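Local coordinates for protein CCMAN5 (PDB 2XSG) that probably hydrolyses alpha-mannosides as a bacterial family 92 glycosidase, and enables mannose-6-phosphate modification of yeast-produced human lysosomal enzymes, at residues L427-Q435 with E474-L484. Residues are numbered along the deposited sequence; the frame is centred on the assembly and turned at random.
Sequences LDEAYPALQ and ELGLTEEAETL
Tyr431 reaches from helix 427-438 toward segment 474-484, and it illustrates how one long aromatic side chain can join helices whose axes stay well apart, 14.5 Å at the closest approach of the axes of 427-435 and 478-484. With CG anti to the backbone N, chi1 -175° directs the ring toward segment 474-484. Its CB lies 3.6 Å from CD1 of Leu475, and the same methyl remains beside CG and CD1 of the ring. Further out, on the CD2 side, CE2 of Tyr431 meets CD1 of Leu477 at 3.6 Å, that leucine approaching from the opposite direction. At the tip, the OH donates a hydrogen bond of 2.9 Å to OE1 of Glu480. The acceptor lies at the ring edge, in the ring plane, whereas the hydroxyl meets the carboxylate from above, 42° out of its plane. CD1 of Leu484 touches the same hydroxyl oxygen at 3.6 Å, so the polar tip is gripped by one bond and flanked by a methyl group.

Leu475 also packs with its other methyl, CD2, on Leu427 CG at 4.0 Å and on the backbone of Asp428. The chain then turns through Gly476, whose positive phi belongs to a Schellman motif ending helix 455-474, and Leu477 occupies the N-cap position of helix 478-495. Ile471 of helix 455-474 also touches both Leu427 and Tyr431, so the preceding helix shares in the apolar part of the contact.

Segments 427-435 and 478-484 run in broadly the same direction, their axes 31° apart. The arrangement is a helix-helix contact of the family 92 catalytic domain, in which a Schellman-terminated helix and its successor present three leucines and a glutamate to one tyrosine.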
# COMPACT_ATOMS: atom_id res chain seq x y z
N LEU A 427 22.34 3.13 -11.22
CA LEU A 427 22.38 3.64 -9.85
C LEU A 427 23.21 4.92 -9.78
O LEU A 427 22.83 5.87 -9.09
CB LEU A 427 22.89 2.59 -8.87
CG LEU A 427 23.00 2.93 -7.38
CD1 LEU A 427 21.62 3.19 -6.77
CD2 LEU A 427 23.74 1.81 -6.62
N ASP A 428 24.32 4.97 -10.52
CA ASP A 428 25.14 6.20 -10.56
C ASP A 428 24.33 7.43 -11.00
O ASP A 428 24.53 8.51 -10.48
CB ASP A 428 26.43 6.02 -11.40
CG ASP A 428 26.15 5.63 -12.86
OD1 ASP A 428 24.99 5.37 -13.25
OD2 ASP A 428 27.13 5.55 -13.63
N GLU A 429 23.40 7.24 -11.95
CA GLU A 429 22.50 8.31 -12.41
C GLU A 429 21.41 8.65 -11.40
O GLU A 429 21.05 9.82 -11.24
CB GLU A 429 21.79 7.92 -13.70
CG GLU A 429 22.58 8.00 -14.96
CD GLU A 429 21.73 7.63 -16.14
OE1 GLU A 429 20.81 8.41 -16.50
OE2 GLU A 429 21.97 6.53 -16.70
N ALA A 430 20.85 7.62 -10.76
CA ALA A 430 19.83 7.82 -9.74
C ALA A 430 20.35 8.67 -8.58
O ALA A 430 19.65 9.53 -8.07
CB ALA A 430 19.31 6.45 -9.23
N TYR A 431 21.60 8.43 -8.18
CA TYR A 431 22.18 9.05 -6.97
C TYR A 431 22.02 10.59 -6.83
O TYR A 431 21.50 11.04 -5.82
CB TYR A 431 23.63 8.60 -6.76
CG TYR A 431 24.26 9.09 -5.49
CD1 TYR A 431 23.97 8.49 -4.27
CD2 TYR A 431 25.14 10.18 -5.50
CE1 TYR A 431 24.52 8.94 -3.09
CE2 TYR A 431 25.71 10.64 -4.32
CZ TYR A 431 25.39 10.02 -3.12
OH TYR A 431 25.94 10.45 -1.95
N PRO A 432 22.43 11.39 -7.83
CA PRO A 432 22.25 12.84 -7.64
C PRO A 432 20.78 13.26 -7.50
O PRO A 432 20.49 14.22 -6.78
CB PRO A 432 22.85 13.43 -8.92
CG PRO A 432 22.86 12.30 -9.89
CD PRO A 432 23.15 11.10 -9.08
N ALA A 433 19.87 12.57 -8.19
CA ALA A 433 18.45 12.84 -8.03
C ALA A 433 17.95 12.44 -6.65
O ALA A 433 17.07 13.09 -6.09
CB ALA A 433 17.63 12.15 -9.13
N LEU A 434 18.52 11.37 -6.10
CA LEU A 434 18.21 10.97 -4.74
C LEU A 434 18.77 11.99 -3.74
O LEU A 434 18.10 12.31 -2.75
CB LEU A 434 18.72 9.55 -4.44
CG LEU A 434 17.98 8.37 -5.09
CD1 LEU A 434 18.82 7.11 -4.97
CD2 LEU A 434 16.63 8.16 -4.47
N GLN A 435 19.96 12.54 -4.01
CA GLN A 435 20.50 13.63 -3.20
C GLN A 435 19.58 14.86 -3.15
O GLN A 435 19.34 15.41 -2.07
CB GLN A 435 21.92 14.03 -3.66
CG GLN A 435 22.65 14.97 -2.69
CD GLN A 435 23.32 14.25 -1.52
OE1 GLN A 435 23.09 14.58 -0.34
NE2 GLN A 435 24.17 13.27 -1.83
N GLU A 474 28.22 2.04 -1.91
CA GLU A 474 28.06 1.11 -3.01
C GLU A 474 28.61 1.68 -4.32
O GLU A 474 29.06 0.92 -5.19
CB GLU A 474 26.60 0.72 -3.18
CG GLU A 474 26.36 -0.34 -4.24
CD GLU A 474 26.85 -1.73 -3.84
OE1 GLU A 474 27.38 -1.93 -2.72
OE2 GLU A 474 26.67 -2.64 -4.67
N LEU A 475 28.55 3.00 -4.47
CA LEU A 475 29.04 3.66 -5.68
C LEU A 475 30.52 4.02 -5.56
O LEU A 475 31.09 4.62 -6.46
CB LEU A 475 28.22 4.92 -6.00
CG LEU A 475 26.79 4.66 -6.47
CD1 LEU A 475 25.90 5.90 -6.30
CD2 LEU A 475 26.80 4.18 -7.91
N GLY A 476 31.12 3.63 -4.44
CA GLY A 476 32.51 3.96 -4.15
C GLY A 476 32.76 5.41 -3.76
O GLY A 476 33.88 5.89 -3.86
N LEU A 477 31.72 6.10 -3.30
CA LEU A 477 31.86 7.49 -2.84
C LEU A 477 32.08 7.50 -1.33
O LEU A 477 31.22 7.98 -0.55
CB LEU A 477 30.65 8.34 -3.27
CG LEU A 477 30.24 8.31 -4.76
CD1 LEU A 477 28.88 8.96 -4.99
CD2 LEU A 477 31.30 8.95 -5.67
N THR A 478 33.23 6.97 -0.92
CA THR A 478 33.55 6.70 0.49
C THR A 478 33.47 7.94 1.36
O THR A 478 32.89 7.91 2.44
CB THR A 478 34.96 6.06 0.63
OG1 THR A 478 35.12 5.04 -0.36
CG2 THR A 478 35.15 5.44 2.02
N GLU A 479 34.05 9.03 0.87
CA GLU A 479 34.10 10.30 1.58
C GLU A 479 32.70 10.90 1.78
O GLU A 479 32.36 11.35 2.87
CB GLU A 479 35.02 11.27 0.82
CG GLU A 479 35.45 12.51 1.59
CD GLU A 479 36.57 13.28 0.88
OE1 GLU A 479 37.14 12.77 -0.12
OE2 GLU A 479 36.89 14.41 1.33
N GLU A 480 31.89 10.88 0.72
CA GLU A 480 30.48 11.28 0.80
C GLU A 480 29.69 10.45 1.82
O GLU A 480 28.92 11.00 2.61
CB GLU A 480 29.81 11.16 -0.56
CG GLU A 480 30.05 12.36 -1.42
CD GLU A 480 29.26 12.31 -2.70
OE1 GLU A 480 28.01 12.34 -2.63
OE2 GLU A 480 29.91 12.28 -3.78
N ALA A 481 29.90 9.14 1.81
CA ALA A 481 29.27 8.24 2.75
C ALA A 481 29.56 8.61 4.22
O ALA A 481 28.65 8.56 5.06
CB ALA A 481 29.65 6.81 2.46
N GLU A 482 30.82 8.95 4.52
CA GLU A 482 31.23 9.33 5.88
C GLU A 482 30.51 10.59 6.35
O GLU A 482 30.06 10.68 7.49
CB GLU A 482 32.73 9.63 5.94
CG GLU A 482 33.62 8.69 5.17
CD GLU A 482 34.46 7.83 6.08
OE1 GLU A 482 34.01 7.59 7.23
OE2 GLU A 482 35.56 7.41 5.64
N THR A 483 30.48 11.60 5.48
CA THR A 483 29.81 12.86 5.77
C THR A 483 28.34 12.61 6.02
O THR A 483 27.78 13.14 6.98
CB THR A 483 30.00 13.89 4.62
OG1 THR A 483 31.40 14.08 4.38
CG2 THR A 483 29.39 15.24 5.01
N LEU A 484 27.72 11.79 5.17
CA LEU A 484 26.30 11.43 5.33
C LEU A 484 26.01 10.76 6.67
O LEU A 484 25.08 11.16 7.38
CB LEU A 484 25.81 10.60 4.12
CG LEU A 484 25.54 11.45 2.87
CD1 LEU A 484 25.55 10.63 1.61
CD2 LEU A 484 24.22 12.24 3.04